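PDB 4JHM: mandelate racemase / muconate lactonizing enzyme, C-terminal domain protein from Pseudovibrio sp. JE062, which is of unknown function but belongs to the enolase superfamily, with an N-terminal capping domain and a C-terminal domain of TIM-barrel type, and assembles as eight copies. Local coordinates for residues V225-F230 with I244-N249; L252-V257 with F286-G291. All coordinates share one frame; numbering follows the deposited sequence.

Contact 1: V225-F230 with I244-N249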
ATOM      1  N   VAL A 225      18.651  -3.029 -17.381  1.00 57.39           N
ATOM      2  CA  VAL A 225      19.298  -3.979 -16.480  1.00 54.42           C
ATOM      3  C   VAL A 225      18.629  -5.356 -16.584  1.00 59.66           C
ATOM      4  O   VAL A 225      17.799  -5.595 -17.472  1.00 65.13           O
ATOM      5  CB  VAL A 225      19.256  -3.479 -15.024  1.00 52.40           C
ATOM      6  CG1 VAL A 225      20.141  -2.257 -14.861  1.00 57.67           C
ATOM      7  CG2 VAL A 225      17.837  -3.145 -14.604  1.00 53.64           C
ATOM      8  N   SER A 226      19.000  -6.266 -15.691  1.00 57.14           N
ATOM      9  CA  SER A 226      18.383  -7.582 -15.663  1.00 54.79           C
ATOM     10  C   SER A 226      16.876  -7.445 -15.559  1.00 57.03           C
ATOM     11  O   SER A 226      16.378  -6.708 -14.713  1.00 57.59           O
ATOM     12  CB  SER A 226      18.885  -8.382 -14.470  1.00 53.83           C
ATOM     13  OG  SER A 226      18.042  -9.493 -14.227  1.00 51.71           O
ATOM     14  N   ASP A 227      16.156  -8.169 -16.406  1.00 59.78           N
ATOM     15  CA  ASP A 227      14.699  -8.115 -16.415  1.00 62.56           C
ATOM     16  C   ASP A 227      14.094  -8.485 -15.068  1.00 63.56           C
ATOM     17  O   ASP A 227      12.942  -8.148 -14.796  1.00 71.51           O
ATOM     18  CB  ASP A 227      14.133  -9.063 -17.472  1.00 62.78           C
ATOM     19  CG  ASP A 227      14.116  -8.456 -18.841  1.00 62.78           C
ATOM     20  OD1 ASP A 227      14.887  -7.499 -19.072  1.00 64.00           O
ATOM     21  OD2 ASP A 227      13.328  -8.937 -19.684  1.00 71.83           O
ATOM     22  N   TYR A 228      14.852  -9.190 -14.237  1.00 56.13           N
ATOM     23  CA  TYR A 228      14.313  -9.687 -12.975  1.00 62.56           C
ATOM     24  C   TYR A 228      14.498  -8.698 -11.838  1.00 60.58           C
ATOM     25  O   TYR A 228      14.016  -8.928 -10.737  1.00 67.77           O
ATOM     26  CB  TYR A 228      14.941 -11.034 -12.620  1.00 59.41           C
ATOM     27  CG  TYR A 228      14.664 -12.074 -13.670  1.00 58.66           C
ATOM     28  CD1 TYR A 228      13.385 -12.593 -13.835  1.00 54.16           C
ATOM     29  CD2 TYR A 228      15.667 -12.516 -14.519  1.00 57.08           C
ATOM     30  CE1 TYR A 228      13.118 -13.537 -14.803  1.00 53.55           C
ATOM     31  CE2 TYR A 228      15.409 -13.463 -15.492  1.00 56.74           C
ATOM     32  CZ  TYR A 228      14.134 -13.969 -15.627  1.00 56.86           C
ATOM     33  OH  TYR A 228      13.870 -14.905 -16.597  1.00 64.38           O
ATOM     34  N   ASP A 229      15.199  -7.603 -12.112  1.00 58.14           N
ATOM     35  CA  ASP A 229      15.409  -6.564 -11.121  1.00 53.77           C
ATOM     36  C   ASP A 229      14.219  -5.624 -11.151  1.00 51.87           C
ATOM     37  O   ASP A 229      14.326  -4.484 -11.575  1.00 51.08           O
ATOM     38  CB  ASP A 229      16.698  -5.799 -11.408  1.00 51.51           C
ATOM     39  CG  ASP A 229      16.977  -4.716 -10.379  1.00 55.81           C
ATOM     40  OD1 ASP A 229      16.115  -4.458  -9.505  1.00 54.96           O
ATOM     41  OD2 ASP A 229      18.064  -4.111 -10.448  1.00 60.20           O
ATOM     42  N   PHE A 230      13.085  -6.118 -10.678  1.00 56.63           N
ATOM     43  CA  PHE A 230      11.825  -5.405 -10.794  1.00 56.96           C
ATOM     44  C   PHE A 230      11.904  -3.987 -10.227  1.00 56.92           C
ATOM     45  O   PHE A 230      11.593  -3.020 -10.922  1.00 58.05           O
ATOM     46  CB  PHE A 230      10.704  -6.194 -10.108  1.00 56.47           C
ATOM     47  CG  PHE A 230      10.480  -7.571 -10.680  1.00 64.55           C
ATOM     48  CD1 PHE A 230      10.936  -7.908 -11.948  1.00 68.26           C
ATOM     49  CD2 PHE A 230       9.784  -8.530  -9.956  1.00 74.02           C
ATOM     50  CE1 PHE A 230      10.718  -9.175 -12.468  1.00 70.80           C
ATOM     51  CE2 PHE A 230       9.560  -9.798 -10.475  1.00 72.58           C
ATOM     52  CZ  PHE A 230      10.025 -10.119 -11.733  1.00 67.43           C
ATOM     53  N   ILE A 244      10.570   2.791 -21.139  1.00 59.94           N
ATOM     54  CA  ILE A 244      11.488   1.755 -20.669  1.00 59.40           C
ATOM     55  C   ILE A 244      10.948   0.383 -21.049  1.00 60.64           C
ATOM     56  O   ILE A 244       9.841   0.019 -20.649  1.00 61.33           O
ATOM     57  CB  ILE A 244      11.664   1.814 -19.142  1.00 59.35           C
ATOM     58  CG1 ILE A 244      12.086   3.219 -18.707  1.00 62.40           C
ATOM     59  CG2 ILE A 244      12.677   0.782 -18.678  1.00 57.35           C
ATOM     60  CD1 ILE A 244      13.329   3.736 -19.394  1.00 63.38           C
ATOM     61  N   SER A 245      11.730  -0.378 -21.813  1.00 56.12           N
ATOM     62  CA  SER A 245      11.265  -1.654 -22.343  1.00 57.38           C
ATOM     63  C   SER A 245      12.102  -2.820 -21.826  1.00 57.34           C
ATOM     64  O   SER A 245      13.259  -2.644 -21.469  1.00 59.80           O
ATOM     65  CB  SER A 245      11.302  -1.625 -23.866  1.00 58.02           C
ATOM     66  OG  SER A 245      10.342  -2.512 -24.411  1.00 63.21           O
ATOM     67  N   SER A 246      11.510  -4.013 -21.786  1.00 61.20           N
ATOM     68  CA  SER A 246      12.220  -5.199 -21.298  1.00 64.86           C
ATOM     69  C   SER A 246      13.140  -5.755 -22.376  1.00 63.19           C
ATOM     70  O   SER A 246      13.154  -5.264 -23.503  1.00 61.03           O
ATOM     71  CB  SER A 246      11.233  -6.287 -20.853  1.00 66.31           C
ATOM     72  OG  SER A 246      10.605  -6.915 -21.962  1.00 65.10           O
ATOM     73  N   HIS A 247      13.910  -6.778 -22.020  1.00 59.85           N
ATOM     74  CA  HIS A 247      14.775  -7.462 -22.972  1.00 60.10           C
ATOM     75  C   HIS A 247      13.931  -8.337 -23.895  1.00 62.00           C
ATOM     76  O   HIS A 247      14.330  -8.632 -25.019  1.00 66.05           O
ATOM     77  CB  HIS A 247      15.815  -8.304 -22.230  1.00 64.27           C
ATOM     78  CG  HIS A 247      16.632  -9.184 -23.122  1.00 66.28           C
ATOM     79  ND1 HIS A 247      17.827  -8.780 -23.674  1.00 68.99           N
ATOM     80  CD2 HIS A 247      16.428 -10.451 -23.553  1.00 71.23           C
ATOM     81  CE1 HIS A 247      18.322  -9.757 -24.411  1.00 77.57           C
ATOM     82  NE2 HIS A 247      17.492 -10.783 -24.356  1.00 75.81           N
ATOM     83  N   GLY A 248      12.771  -8.760 -23.398  1.00 59.02           N
ATOM     84  CA  GLY A 248      11.758  -9.404 -24.225  1.00 61.50           C
ATOM     85  C   GLY A 248      11.881 -10.907 -24.360  1.00 63.36           C
ATOM     86  O   GLY A 248      11.115 -11.531 -25.103  1.00 68.95           O
ATOM     87  N   ASN A 249      12.837 -11.493 -23.647  1.00 66.46           N
ATOM     88  CA  ASN A 249      13.097 -12.927 -23.755  1.00 72.82           C
ATOM     89  C   ASN A 249      13.215 -13.616 -22.404  1.00 69.58           C
ATOM     90  O   ASN A 249      13.689 -14.747 -22.318  1.00 71.29           O
ATOM     91  CB  ASN A 249      14.383 -13.171 -24.545  1.00 76.98           C
ATOM     92  CG  ASN A 249      14.314 -12.618 -25.949  1.00 83.67           C
ATOM     93  OD1 ASN A 249      13.607 -13.149 -26.806  1.00 94.01           O
ATOM     94  ND2 ASN A 249      15.051 -11.546 -26.195  1.00 87.61           N
TER
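Asp-227 turns its carboxylate onto the backbone N of His-247, and both oxygens take the same N-H. His-247 N lies 3.2 Å from both OD1 and OD2 of Asp-227, and the bond to OD1 is the straighter, with an angle of 152° at the hydrogen. The N-H points between the two oxygens, on the syn side of each, in a bifurcated bond. The aspartate gets there with CG anti to its own carbonyl carbon (chi1 -83°). Its two oxygens also lie beside neighbouring CB atoms: Asp-227 OD1 is 3.4 Å from His-247 CB, and Asp-227 OD2 is 3.6 Å from Ser-246 CB. This is the close, buried part of the contact, with Tyr-233 of helix 230-239 and Cys-250 also packing on the aspartate.

The two loops follow the adjacent parallel strands 220-222 and 243-245 at their C-terminal ends, the side of a TIM barrel where active sites of this superfamily lie. Before its helix, segment 225-230 makes a type I turn from Ser-226 to Asp-229, and Ser-226 OG accepts from Tyr-228 N, an ST turn spanning Asp-227. The CB of Tyr-228 points away from 244-249, and its side chain packs on Cys-250 and Leu-251 and on Glu-256 of a second subunit.

The looser side begins at the imidazole. His-247 CG lies anti to its backbone N (chi1 172°), which carries the ring away from the carboxylate; His-247 ND1 stays 5.6 Å from Asp-227 OD1, and the residue is partly exposed.

Contact 2: L252-V257 with F286-G291; sequences LTLQEV and FAIAAG
Ile-288 reaches across from helix 279-291 to Leu-254 and Val-257, two residues one turn apart on helix 254-262, so that its two branches meet different partners. These helices follow one another in the TIM-barrel domain, and their contact is wholly apolar. At the end of the longer branch, Ile-288 CD1 lies 3.7 Å from Leu-254 CD2 and 3.9 Å from Leu-254 CB, with the leucine and isoleucine side chains crossing at about a right angle. The short branch makes the other touch: Ile-288 CG2 stands 4.1 Å from Val-257 CG1. The isoleucine divides itself this way because CG1 is anti to the carbonyl carbon (chi1 -67°) while CG2 is anti to the backbone N.

Around this small core, Leu-254 packs further along helix 279-291, on Gln-281, Lys-284 and Cys-285. Ile-288 is also covered by Ala-287 of a fourth subunit, which places the pair of helices at an interface of the assembly.

A capping box closes the start of helix 254-262, just before Leu-254. Thr-253 is the N-cap, and its OG1 accepts from Glu-256 N at 3.0 Å. In return Glu-256 folds back, and its OE1 accepts from Thr-253 N at 3.2 Å, the donor approaching on the anti side, 32° out of the carboxylate plane.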
ATOM      1  N   LEU A 252       7.889 -14.286 -20.017  1.00 57.15           N
ATOM      2  CA  LEU A 252       7.163 -14.743 -21.201  1.00 54.79           C
ATOM      3  C   LEU A 252       5.694 -15.130 -20.972  1.00 58.06           C
ATOM      4  O   LEU A 252       4.931 -15.289 -21.933  1.00 56.46           O
ATOM      5  CB  LEU A 252       7.887 -15.946 -21.807  1.00 56.42           C
ATOM      6  CG  LEU A 252       9.408 -15.872 -21.954  1.00 61.27           C
ATOM      7  CD1 LEU A 252       9.902 -17.029 -22.811  1.00 59.77           C
ATOM      8  CD2 LEU A 252       9.851 -14.545 -22.551  1.00 65.06           C
ATOM      9  N   THR A 253       5.290 -15.299 -19.720  1.00 56.30           N
ATOM     10  CA  THR A 253       3.934 -15.759 -19.441  1.00 59.66           C
ATOM     11  C   THR A 253       2.945 -14.602 -19.417  1.00 60.08           C
ATOM     12  O   THR A 253       3.303 -13.470 -19.111  1.00 57.57           O
ATOM     13  CB  THR A 253       3.847 -16.512 -18.098  1.00 66.18           C
ATOM     14  OG1 THR A 253       4.365 -15.690 -17.041  1.00 66.41           O
ATOM     15  CG2 THR A 253       4.624 -17.829 -18.168  1.00 62.90           C
ATOM     16  N   LEU A 254       1.691 -14.901 -19.742  1.00 65.51           N
ATOM     17  CA  LEU A 254       0.628 -13.905 -19.702  1.00 64.29           C
ATOM     18  C   LEU A 254       0.508 -13.309 -18.298  1.00 63.25           C
ATOM     19  O   LEU A 254       0.144 -12.142 -18.144  1.00 70.25           O
ATOM     20  CB  LEU A 254      -0.706 -14.527 -20.125  1.00 67.37           C
ATOM     21  CG  LEU A 254      -0.787 -15.183 -21.507  1.00 68.56           C
ATOM     22  CD1 LEU A 254      -2.126 -15.877 -21.695  1.00 66.84           C
ATOM     23  CD2 LEU A 254      -0.562 -14.162 -22.612  1.00 71.07           C
ATOM     24  N   GLN A 255       0.816 -14.111 -17.281  1.00 61.00           N
ATOM     25  CA  GLN A 255       0.784 -13.645 -15.894  1.00 60.34           C
ATOM     26  C   GLN A 255       1.938 -12.692 -15.629  1.00 60.95           C
ATOM     27  O   GLN A 255       1.744 -11.621 -15.058  1.00 65.60           O
ATOM     28  CB  GLN A 255       0.862 -14.812 -14.904  1.00 59.11           C
ATOM     29  CG  GLN A 255      -0.276 -15.822 -14.991  1.00 59.97           C
ATOM     30  CD  GLN A 255      -0.119 -16.773 -16.159  1.00 60.38           C
ATOM     31  OE1 GLN A 255      -0.476 -16.446 -17.284  1.00 64.74           O
ATOM     32  NE2 GLN A 255       0.422 -17.953 -15.899  1.00 63.72           N
ATOM     33  N   GLU A 256       3.141 -13.082 -16.044  1.00 62.27           N
ATOM     34  CA  GLU A 256       4.325 -12.252 -15.830  1.00 59.91           C
ATOM     35  C   GLU A 256       4.153 -10.874 -16.457  1.00 63.20           C
ATOM     36  O   GLU A 256       4.422  -9.853 -15.813  1.00 65.52           O
ATOM     37  CB  GLU A 256       5.574 -12.933 -16.385  1.00 60.67           C
ATOM     38  CG  GLU A 256       6.236 -13.899 -15.415  1.00 64.37           C
ATOM     39  CD  GLU A 256       7.271 -14.786 -16.084  1.00 65.32           C
ATOM     40  OE1 GLU A 256       6.902 -15.546 -17.001  1.00 65.48           O
ATOM     41  OE2 GLU A 256       8.451 -14.735 -15.685  1.00 68.15           O
ATOM     42  N   VAL A 257       3.700 -10.851 -17.709  1.00 60.64           N
ATOM     43  CA  VAL A 257       3.404  -9.605 -18.411  1.00 59.13           C
ATOM     44  C   VAL A 257       2.335  -8.816 -17.664  1.00 62.48           C
ATOM     45  O   VAL A 257       2.429  -7.594 -17.512  1.00 65.14           O
ATOM     46  CB  VAL A 257       2.886  -9.878 -19.836  1.00 60.09           C
ATOM     47  CG1 VAL A 257       2.249  -8.623 -20.422  1.00 60.49           C
ATOM     48  CG2 VAL A 257       4.011 -10.383 -20.729  1.00 59.99           C
ATOM     49  N   PHE A 286      -0.815  -8.639 -26.661  1.00 63.14           N
ATOM     50  CA  PHE A 286      -1.304  -7.396 -27.247  1.00 62.89           C
ATOM     51  C   PHE A 286      -2.568  -6.957 -26.530  1.00 63.89           C
ATOM     52  O   PHE A 286      -2.666  -5.825 -26.048  1.00 57.79           O
ATOM     53  CB  PHE A 286      -1.617  -7.585 -28.737  1.00 67.60           C
ATOM     54  CG  PHE A 286      -0.512  -7.146 -29.657  1.00 66.86           C
ATOM     55  CD1 PHE A 286      -0.400  -5.819 -30.037  1.00 68.51           C
ATOM     56  CD2 PHE A 286       0.401  -8.055 -30.150  1.00 65.21           C
ATOM     57  CE1 PHE A 286       0.611  -5.406 -30.884  1.00 68.11           C
ATOM     58  CE2 PHE A 286       1.409  -7.648 -31.002  1.00 69.33           C
ATOM     59  CZ  PHE A 286       1.513  -6.322 -31.372  1.00 65.07           C
ATOM     60  N   ALA A 287      -3.538  -7.865 -26.471  1.00 67.21           N
ATOM     61  CA  ALA A 287      -4.806  -7.597 -25.802  1.00 69.42           C
ATOM     62  C   ALA A 287      -4.565  -7.171 -24.362  1.00 66.51           C
ATOM     63  O   ALA A 287      -5.236  -6.278 -23.850  1.00 66.67           O
ATOM     64  CB  ALA A 287      -5.699  -8.827 -25.843  1.00 71.04           C
ATOM     65  N   ILE A 288      -3.595  -7.808 -23.718  1.00 65.43           N
ATOM     66  CA  ILE A 288      -3.292  -7.520 -22.322  1.00 63.91           C
ATOM     67  C   ILE A 288      -2.700  -6.120 -22.169  1.00 60.78           C
ATOM     68  O   ILE A 288      -3.095  -5.367 -21.272  1.00 64.51           O
ATOM     69  CB  ILE A 288      -2.355  -8.589 -21.729  1.00 61.99           C
ATOM     70  CG1 ILE A 288      -3.095  -9.928 -21.661  1.00 64.96           C
ATOM     71  CG2 ILE A 288      -1.873  -8.179 -20.345  1.00 59.47           C
ATOM     72  CD1 ILE A 288      -2.217 -11.110 -21.309  1.00 69.45           C
ATOM     73  N   ALA A 289      -1.769  -5.768 -23.051  1.00 53.57           N
ATOM     74  CA  ALA A 289      -1.215  -4.415 -23.070  1.00 51.18           C
ATOM     75  C   ALA A 289      -2.319  -3.406 -23.316  1.00 52.36           C
ATOM     76  O   ALA A 289      -2.403  -2.389 -22.637  1.00 50.06           O
ATOM     77  CB  ALA A 289      -0.151  -4.286 -24.141  1.00 50.03           C
ATOM     78  N   ALA A 290      -3.168  -3.694 -24.296  1.00 59.92           N
ATOM     79  CA  ALA A 290      -4.312  -2.839 -24.597  1.00 61.60           C
ATOM     80  C   ALA A 290      -5.022  -2.433 -23.307  1.00 60.94           C
ATOM     81  O   ALA A 290      -5.167  -1.248 -23.012  1.00 56.74           O
ATOM     82  CB  ALA A 290      -5.273  -3.558 -25.532  1.00 61.88           C
ATOM     83  N   GLY A 291      -5.442  -3.427 -22.531  1.00 62.88           N
ATOM     84  CA  GLY A 291      -6.148  -3.184 -21.274  1.00 68.80           C
ATOM     85  C   GLY A 291      -5.340  -2.375 -20.275  1.00 67.81           C
ATOM     86  O   GLY A 291      -5.894  -1.804 -19.338  1.00 66.26           O
TER

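In the fold
Both contacts are buried and belong to the same barrel domain, their centres about 15 Å apart. Contact 1 lies at the C-terminal ends of neighbouring barrel strands, where it ties together the two loops that follow them, and it is polar: one carboxylate is spent on a backbone N-H. Contact 2 lies between two helices and joins them through aliphatic branches, with no hydrogen bond between the two segments. The chain runs from one to the other, strand 243-245 being followed by helix 254-262. Both contacts touch the second subunit; contact 1 also reaches a third, and contact 2 the fourth.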